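Local coordinates for PROBABLE CHAIN-FATTY-ACID-CoA LIGASE FADD13 (PDB 3T5C), which belongs to the AMP-binding (ANL) superfamily of enzymes and is represented here by its N-terminal domain, at residues D156-I161 with G173-H178; E242-I247 with A269-Y274. All blocks are in the same frame, centred on the assembly; numbering follows the deposited sequence.

From the N terminus the chain first pairs D156-I161 with G173-H178 (contact 1), which closes a beta hairpin whose connecting loop is partly disordered (166-169 not modelled). The chain next runs through helix 178-191, strand 199-202 and helix 233-242 before contact 2 opens at E242-I247; that contact closes over strand 247-250 and helix 252-258 when A269-Y274 returns. The two are in series, neither nesting nor crossing. The centres of contacts 1 and 2 are about 33 Å apart, on opposite sides of the chain's centre. Contact 1 joins the two strands of the hairpin, with strand 361-362 pairing beside 172-177, whereas contact 2 aligns two neighbouring parallel strands of the mixed nine-stranded sheet.

Contact 1 (D156-I161 with G173-H178); sequences DDNLFI and GVVHTH
A classic beta bulge in the antiparallel hairpin of strands 158-164 and 172-177 sets this contact: L159 and F160 together stand opposite H176. The carbonyl oxygen of H176 takes two backbone donors, L159 N at 2.7 Å and F160 N at 3.0 Å, while H176 N returns a bond to F160 O (2.7 Å, 168° at the hydrogen). The register shifts by one between the N158-T177 and F160-H176 pairs. Beyond the bulge, I161 and V175 lie side by side, CG1 to CG1 at 4.2 Å, and I161 CG2 packs on G173 CA.

At the other end, L159 CG sits over the centre of the H178 ring, 3.7 Å from its centroid and 12° off the normal, a CH-pi contact. L159 has CG anti to its backbone N (chi1 -155°), which carries the branch over that face; H178 ND1 is held by I4 N. H178 N gives D157 O a weak bond of 3.3 Å, and one water joins T177 OG1 to D156 OD1, the latter link weak.

T177 N-caps helix 178-191, where V181 touches L159, F160 and H176. Strand 361-362 pairs beside 172-177, and strand 80-83 lies against N158, F160 and I161.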
ATOM      1  N   ASP A 156       5.082   8.422  16.059  1.00 28.59           N
ATOM      2  CA  ASP A 156       5.489   7.056  16.370  1.00 30.94           C
ATOM      3  C   ASP A 156       4.405   6.058  16.758  1.00 30.18           C
ATOM      4  O   ASP A 156       4.707   4.896  17.025  1.00 30.37           O
ATOM      5  CB  ASP A 156       6.536   7.085  17.472  1.00 37.41           C
ATOM      6  CG  ASP A 156       7.874   6.619  16.989  1.00 43.35           C
ATOM      7  OD1 ASP A 156       8.001   5.407  16.697  1.00 46.91           O
ATOM      8  OD2 ASP A 156       8.790   7.466  16.891  1.00 46.38           O
ATOM      9  N   ASP A 157       3.153   6.493  16.802  1.00 28.36           N
ATOM     10  CA  ASP A 157       2.074   5.583  17.156  1.00 25.90           C
ATOM     11  C   ASP A 157       1.889   4.546  16.064  1.00 26.31           C
ATOM     12  O   ASP A 157       1.947   4.876  14.874  1.00 26.31           O
ATOM     13  CB  ASP A 157       0.765   6.355  17.374  1.00 26.24           C
ATOM     14  CG  ASP A 157       0.781   7.168  18.663  1.00 28.28           C
ATOM     15  OD1 ASP A 157       1.611   6.842  19.535  1.00 27.02           O
ATOM     16  OD2 ASP A 157      -0.029   8.118  18.808  1.00 27.12           O
ATOM     17  N   ASN A 158       1.672   3.292  16.462  1.00 25.78           N
ATOM     18  CA  ASN A 158       1.473   2.228  15.487  1.00 25.27           C
ATOM     19  C   ASN A 158       0.260   2.586  14.642  1.00 26.20           C
ATOM     20  O   ASN A 158      -0.716   3.152  15.149  1.00 24.56           O
ATOM     21  CB  ASN A 158       1.222   0.866  16.159  1.00 24.26           C
ATOM     22  CG  ASN A 158       2.391   0.396  17.009  1.00 25.49           C
ATOM     23  OD1 ASN A 158       3.534   0.815  16.817  1.00 25.52           O
ATOM     24  ND2 ASN A 158       2.109  -0.504  17.941  1.00 25.40           N
ATOM     25  N   LEU A 159       0.320   2.233  13.360  1.00 24.53           N
ATOM     26  CA  LEU A 159      -0.763   2.521  12.435  1.00 25.83           C
ATOM     27  C   LEU A 159      -1.175   1.263  11.685  1.00 25.88           C
ATOM     28  O   LEU A 159      -2.361   1.013  11.500  1.00 24.94           O
ATOM     29  CB  LEU A 159      -0.320   3.582  11.419  1.00 24.89           C
ATOM     30  CG  LEU A 159      -1.369   4.472  10.732  1.00 28.82           C
ATOM     31  CD1 LEU A 159      -0.770   5.033   9.460  1.00 26.37           C
ATOM     32  CD2 LEU A 159      -2.633   3.713  10.412  1.00 28.61           C
ATOM     33  N   PHE A 160      -0.180   0.487  11.243  1.00 26.81           N
ATOM     34  CA  PHE A 160      -0.424  -0.739  10.477  1.00 27.53           C
ATOM     35  C   PHE A 160       0.459  -1.907  10.902  1.00 25.51           C
ATOM     36  O   PHE A 160       1.607  -1.720  11.297  1.00 23.98           O
ATOM     37  CB  PHE A 160      -0.121  -0.549   8.979  1.00 28.87           C
ATOM     38  CG  PHE A 160      -1.082   0.335   8.234  1.00 33.82           C
ATOM     39  CD1 PHE A 160      -0.677   1.592   7.778  1.00 36.36           C
ATOM     40  CD2 PHE A 160      -2.369  -0.107   7.921  1.00 34.50           C
ATOM     41  CE1 PHE A 160      -1.545   2.401   7.011  1.00 35.75           C
ATOM     42  CE2 PHE A 160      -3.243   0.693   7.155  1.00 35.58           C
ATOM     43  CZ  PHE A 160      -2.825   1.946   6.702  1.00 34.17           C
ATOM     44  N   ILE A 161      -0.089  -3.113  10.784  1.00 25.05           N
ATOM     45  CA  ILE A 161       0.669  -4.333  11.030  1.00 26.03           C
ATOM     46  C   ILE A 161       0.406  -5.119   9.747  1.00 26.12           C
ATOM     47  O   ILE A 161      -0.709  -5.574   9.501  1.00 27.92           O
ATOM     48  CB  ILE A 161       0.158  -5.156  12.240  1.00 27.26           C
ATOM     49  CG1 ILE A 161       0.245  -4.323  13.526  1.00 24.69           C
ATOM     50  CG2 ILE A 161       1.004  -6.432  12.373  1.00 24.31           C
ATOM     51  CD1 ILE A 161      -0.189  -5.070  14.768  1.00 26.30           C
ATOM     52  N   GLY A 173       4.597  -9.952  11.648  1.00 32.09           N
ATOM     53  CA  GLY A 173       3.778  -8.773  11.444  1.00 27.32           C
ATOM     54  C   GLY A 173       4.671  -7.552  11.371  1.00 25.74           C
ATOM     55  O   GLY A 173       5.388  -7.262  12.329  1.00 25.37           O
ATOM     56  N   VAL A 174       4.654  -6.848  10.241  1.00 23.10           N
ATOM     57  CA  VAL A 174       5.476  -5.644  10.086  1.00 21.69           C
ATOM     58  C   VAL A 174       4.698  -4.443  10.629  1.00 20.73           C
ATOM     59  O   VAL A 174       3.645  -4.078  10.094  1.00 20.90           O
ATOM     60  CB  VAL A 174       5.838  -5.397   8.591  1.00 21.73           C
ATOM     61  CG1 VAL A 174       6.619  -4.088   8.439  1.00 19.35           C
ATOM     62  CG2 VAL A 174       6.646  -6.569   8.061  1.00 22.72           C
ATOM     63  N   VAL A 175       5.208  -3.824  11.686  1.00 23.12           N
ATOM     64  CA  VAL A 175       4.489  -2.692  12.256  1.00 26.18           C
ATOM     65  C   VAL A 175       4.999  -1.358  11.737  1.00 24.98           C
ATOM     66  O   VAL A 175       6.181  -1.045  11.831  1.00 23.97           O
ATOM     67  CB  VAL A 175       4.516  -2.671  13.828  1.00 26.75           C
ATOM     68  CG1 VAL A 175       4.327  -4.075  14.387  1.00 29.32           C
ATOM     69  CG2 VAL A 175       5.794  -2.060  14.333  1.00 32.84           C
ATOM     70  N   HIS A 176       4.076  -0.587  11.174  1.00 26.45           N
ATOM     71  CA  HIS A 176       4.373   0.736  10.644  1.00 26.07           C
ATOM     72  C   HIS A 176       3.634   1.809  11.441  1.00 24.46           C
ATOM     73  O   HIS A 176       2.561   1.578  12.001  1.00 24.36           O
ATOM     74  CB  HIS A 176       4.000   0.816   9.164  1.00 25.17           C
ATOM     75  CG  HIS A 176       5.103   0.380   8.252  1.00 26.99           C
ATOM     76  ND1 HIS A 176       6.295   1.067   8.148  1.00 23.89           N
ATOM     77  CD2 HIS A 176       5.209  -0.688   7.426  1.00 26.60           C
ATOM     78  CE1 HIS A 176       7.089   0.439   7.299  1.00 25.96           C
ATOM     79  NE2 HIS A 176       6.454  -0.628   6.847  1.00 26.28           N
ATOM     80  N   THR A 177       4.233   2.988  11.481  1.00 24.91           N
ATOM     81  CA  THR A 177       3.687   4.102  12.229  1.00 24.40           C
ATOM     82  C   THR A 177       3.171   5.218  11.314  1.00 24.60           C
ATOM     83  O   THR A 177       3.319   5.160  10.094  1.00 22.10           O
ATOM     84  CB  THR A 177       4.774   4.668  13.137  1.00 24.90           C
ATOM     85  OG1 THR A 177       5.817   5.230  12.322  1.00 24.10           O
ATOM     86  CG2 THR A 177       5.368   3.551  14.018  1.00 20.33           C
ATOM     87  N   HIS A 178       2.560   6.231  11.914  1.00 24.41           N
ATOM     88  CA  HIS A 178       2.061   7.357  11.142  1.00 24.65           C
ATOM     89  C   HIS A 178       3.276   7.996  10.477  1.00 25.14           C
ATOM     90  O   HIS A 178       3.242   8.346   9.293  1.00 24.39           O
ATOM     91  CB  HIS A 178       1.349   8.357  12.066  1.00 23.20           C
ATOM     92  CG  HIS A 178       0.015   7.878  12.551  1.00 22.76           C
ATOM     93  ND1 HIS A 178      -1.172   8.264  11.963  1.00 24.14           N
ATOM     94  CD2 HIS A 178      -0.316   6.993  13.521  1.00 23.34           C
ATOM     95  CE1 HIS A 178      -2.175   7.635  12.549  1.00 23.90           C
ATOM     96  NE2 HIS A 178      -1.683   6.857  13.497  1.00 24.14           N
TER
HETATM   97  O   HOH W   1       8.050   6.112  13.554  1.00 33.70           O

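Contact 2 (E242-I247 with A269-Y274); sequences EERVCI and APDFRY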
ATOM      1  N   GLU A 242     -11.134   5.864 -20.647  1.00 34.68           N
ATOM      2  CA  GLU A 242     -12.320   6.566 -20.163  1.00 36.27           C
ATOM      3  C   GLU A 242     -12.082   7.475 -18.967  1.00 35.74           C
ATOM      4  O   GLU A 242     -12.496   8.636 -18.990  1.00 35.67           O
ATOM      5  CB  GLU A 242     -13.424   5.560 -19.831  1.00 40.07           C
ATOM      6  CG  GLU A 242     -14.071   4.945 -21.064  1.00 48.84           C
ATOM      7  CD  GLU A 242     -15.044   3.832 -20.729  1.00 52.55           C
ATOM      8  OE1 GLU A 242     -15.923   4.050 -19.867  1.00 55.16           O
ATOM      9  OE2 GLU A 242     -14.934   2.740 -21.333  1.00 56.32           O
ATOM     10  N   GLU A 243     -11.425   6.965 -17.925  1.00 33.86           N
ATOM     11  CA  GLU A 243     -11.165   7.780 -16.737  1.00 33.65           C
ATOM     12  C   GLU A 243      -9.949   8.691 -16.862  1.00 31.78           C
ATOM     13  O   GLU A 243      -9.529   9.323 -15.893  1.00 32.03           O
ATOM     14  CB  GLU A 243     -11.036   6.905 -15.488  1.00 32.93           C
ATOM     15  CG  GLU A 243     -12.376   6.400 -14.933  1.00 33.67           C
ATOM     16  CD  GLU A 243     -13.413   7.511 -14.742  1.00 34.45           C
ATOM     17  OE1 GLU A 243     -13.034   8.634 -14.363  1.00 33.71           O
ATOM     18  OE2 GLU A 243     -14.616   7.249 -14.961  1.00 36.27           O
ATOM     19  N   ARG A 244      -9.383   8.751 -18.060  1.00 32.50           N
ATOM     20  CA  ARG A 244      -8.244   9.617 -18.322  1.00 32.98           C
ATOM     21  C   ARG A 244      -7.066   9.370 -17.383  1.00 31.22           C
ATOM     22  O   ARG A 244      -6.369  10.305 -16.983  1.00 30.56           O
ATOM     23  CB  ARG A 244      -8.698  11.072 -18.210  1.00 35.25           C
ATOM     24  CG  ARG A 244      -8.268  11.940 -19.359  1.00 41.74           C
ATOM     25  CD  ARG A 244      -9.447  12.422 -20.186  1.00 40.24           C
ATOM     26  NE  ARG A 244      -9.751  13.825 -19.923  1.00 43.74           N
ATOM     27  CZ  ARG A 244      -8.904  14.839 -20.117  1.00 45.14           C
ATOM     28  NH1 ARG A 244      -7.677  14.626 -20.581  1.00 44.29           N
ATOM     29  NH2 ARG A 244      -9.287  16.080 -19.844  1.00 43.67           N
ATOM     30  N   VAL A 245      -6.838   8.108 -17.043  1.00 30.70           N
ATOM     31  CA  VAL A 245      -5.750   7.739 -16.148  1.00 30.27           C
ATOM     32  C   VAL A 245      -4.383   8.258 -16.606  1.00 31.27           C
ATOM     33  O   VAL A 245      -4.025   8.152 -17.775  1.00 33.00           O
ATOM     34  CB  VAL A 245      -5.698   6.205 -15.986  1.00 31.81           C
ATOM     35  CG1 VAL A 245      -4.530   5.799 -15.097  1.00 29.98           C
ATOM     36  CG2 VAL A 245      -7.020   5.712 -15.409  1.00 28.72           C
ATOM     37  N   CYS A 246      -3.626   8.822 -15.669  1.00 30.00           N
ATOM     38  CA  CYS A 246      -2.295   9.357 -15.948  1.00 29.80           C
ATOM     39  C   CYS A 246      -1.212   8.367 -15.501  1.00 30.75           C
ATOM     40  O   CYS A 246      -0.186   8.192 -16.172  1.00 27.45           O
ATOM     41  CB  CYS A 246      -2.082  10.677 -15.191  1.00 31.11           C
ATOM     42  SG  CYS A 246      -3.348  11.964 -15.444  1.00 33.26           S
ATOM     43  N   ILE A 247      -1.457   7.729 -14.359  1.00 27.40           N
ATOM     44  CA  ILE A 247      -0.518   6.782 -13.764  1.00 29.06           C
ATOM     45  C   ILE A 247      -1.234   5.486 -13.401  1.00 30.19           C
ATOM     46  O   ILE A 247      -2.415   5.494 -13.053  1.00 29.47           O
ATOM     47  CB  ILE A 247       0.087   7.362 -12.467  1.00 28.70           C
ATOM     48  CG1 ILE A 247       0.728   8.718 -12.756  1.00 28.77           C
ATOM     49  CG2 ILE A 247       1.090   6.381 -11.867  1.00 27.32           C
ATOM     50  CD1 ILE A 247       1.081   9.510 -11.501  1.00 28.18           C
ATOM     51  N   ALA A 269      -4.048   6.106 -25.637  1.00 45.18           N
ATOM     52  CA  ALA A 269      -4.314   6.761 -24.357  1.00 43.00           C
ATOM     53  C   ALA A 269      -3.300   7.878 -24.115  1.00 41.21           C
ATOM     54  O   ALA A 269      -2.281   7.674 -23.455  1.00 40.94           O
ATOM     55  CB  ALA A 269      -4.246   5.737 -23.232  1.00 42.95           C
ATOM     56  N   PRO A 270      -3.575   9.081 -24.649  1.00 39.67           N
ATOM     57  CA  PRO A 270      -2.688  10.236 -24.498  1.00 38.56           C
ATOM     58  C   PRO A 270      -2.532  10.750 -23.070  1.00 37.06           C
ATOM     59  O   PRO A 270      -1.561  11.447 -22.759  1.00 37.64           O
ATOM     60  CB  PRO A 270      -3.313  11.276 -25.431  1.00 38.19           C
ATOM     61  CG  PRO A 270      -4.766  10.946 -25.378  1.00 38.84           C
ATOM     62  CD  PRO A 270      -4.766   9.434 -25.446  1.00 40.33           C
ATOM     63  N   ASP A 271      -3.474  10.412 -22.199  1.00 36.21           N
ATOM     64  CA  ASP A 271      -3.379  10.874 -20.818  1.00 35.99           C
ATOM     65  C   ASP A 271      -2.512   9.954 -19.970  1.00 34.62           C
ATOM     66  O   ASP A 271      -2.032  10.353 -18.908  1.00 35.99           O
ATOM     67  CB  ASP A 271      -4.769  11.001 -20.200  1.00 35.19           C
ATOM     68  CG  ASP A 271      -5.648  11.975 -20.960  1.00 36.49           C
ATOM     69  OD1 ASP A 271      -5.266  13.162 -21.058  1.00 35.78           O
ATOM     70  OD2 ASP A 271      -6.714  11.550 -21.462  1.00 34.81           O
ATOM     71  N   PHE A 272      -2.292   8.730 -20.439  1.00 33.51           N
ATOM     72  CA  PHE A 272      -1.476   7.804 -19.672  1.00 33.99           C
ATOM     73  C   PHE A 272       0.004   8.099 -19.844  1.00 34.29           C
ATOM     74  O   PHE A 272       0.517   8.126 -20.960  1.00 35.28           O
ATOM     75  CB  PHE A 272      -1.758   6.360 -20.074  1.00 34.80           C
ATOM     76  CG  PHE A 272      -1.372   5.372 -19.016  1.00 33.88           C
ATOM     77  CD1 PHE A 272      -2.185   5.182 -17.904  1.00 31.64           C
ATOM     78  CD2 PHE A 272      -0.164   4.687 -19.093  1.00 33.80           C
ATOM     79  CE1 PHE A 272      -1.800   4.325 -16.882  1.00 33.16           C
ATOM     80  CE2 PHE A 272       0.232   3.828 -18.076  1.00 33.32           C
ATOM     81  CZ  PHE A 272      -0.588   3.646 -16.966  1.00 33.42           C
ATOM     82  N   ARG A 273       0.692   8.316 -18.730  1.00 33.31           N
ATOM     83  CA  ARG A 273       2.113   8.624 -18.769  1.00 32.31           C
ATOM     84  C   ARG A 273       3.030   7.441 -18.430  1.00 33.70           C
ATOM     85  O   ARG A 273       4.029   7.216 -19.120  1.00 33.47           O
ATOM     86  CB  ARG A 273       2.426   9.789 -17.828  1.00 30.01           C
ATOM     87  CG  ARG A 273       1.654  11.062 -18.128  1.00 29.22           C
ATOM     88  CD  ARG A 273       2.449  12.294 -17.697  1.00 28.70           C
ATOM     89  NE  ARG A 273       2.648  12.365 -16.248  1.00 28.62           N
ATOM     90  CZ  ARG A 273       1.696  12.678 -15.372  1.00 29.99           C
ATOM     91  NH1 ARG A 273       0.462  12.959 -15.789  1.00 27.19           N
ATOM     92  NH2 ARG A 273       1.976  12.702 -14.077  1.00 27.71           N
ATOM     93  N   TYR A 274       2.707   6.697 -17.370  1.00 32.89           N
ATOM     94  CA  TYR A 274       3.535   5.561 -16.973  1.00 32.79           C
ATOM     95  C   TYR A 274       2.914   4.619 -15.957  1.00 33.18           C
ATOM     96  O   TYR A 274       2.029   5.002 -15.191  1.00 32.95           O
ATOM     97  CB  TYR A 274       4.875   6.043 -16.402  1.00 30.41           C
ATOM     98  CG  TYR A 274       4.753   6.896 -15.152  1.00 31.02           C
ATOM     99  CD1 TYR A 274       4.617   8.280 -15.242  1.00 29.39           C
ATOM    100  CD2 TYR A 274       4.763   6.316 -13.877  1.00 28.24           C
ATOM    101  CE1 TYR A 274       4.495   9.073 -14.097  1.00 29.77           C
ATOM    102  CE2 TYR A 274       4.638   7.101 -12.726  1.00 28.69           C
ATOM    103  CZ  TYR A 274       4.506   8.476 -12.843  1.00 28.14           C
ATOM    104  OH  TYR A 274       4.405   9.259 -11.718  1.00 28.89           O
TER
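The segments run nearly parallel, their touching parts 16° apart, and C246 O receives R273 N at 2.7 Å (166° at the hydrogen) and, weakly, Y274 N at 3.5 Å. Next, I247 and Y274 form a parallel bridge with CA atoms 5.3 Å apart. Both segments lead into strands of a beta-alpha-beta crossover, 247-250 and 274-278, in the mixed sheet. R244 is the C-prime residue of the Schellman motif ending helix 233-242; a type I turn, A269 to F272, leads in the partner.

CG1 of I247 stands over a face of the Y274 ring, 4.2 Å from its centroid in a CH-pi contact, and CD1 reaches Y274 OH at 3.3 Å; this hydroxyl is hydrogen-bonded to D193 O. V245 CG1 meets the edge of the F272 ring, 3.6 Å from CE1. F272 CG is anti to the backbone N (chi1 -158°), which brings the ring alongside V245 and places C246 O over one face. R273 NH1 lies 3.5 Å from C246 CB, its guanidinium salt-bridged to D198 through NH2.

At the outer end R244 NH1 meets D271 OD1 in a 2.9 Å salt bridge whose hydrogen bond is weak. The chemistry divides: apolar packing and the R273 N bond to C246 O, with a weak one from Y274 N, hold the two strand entries together, while the link made by the exposed R244 is probably more electrostatic than directional.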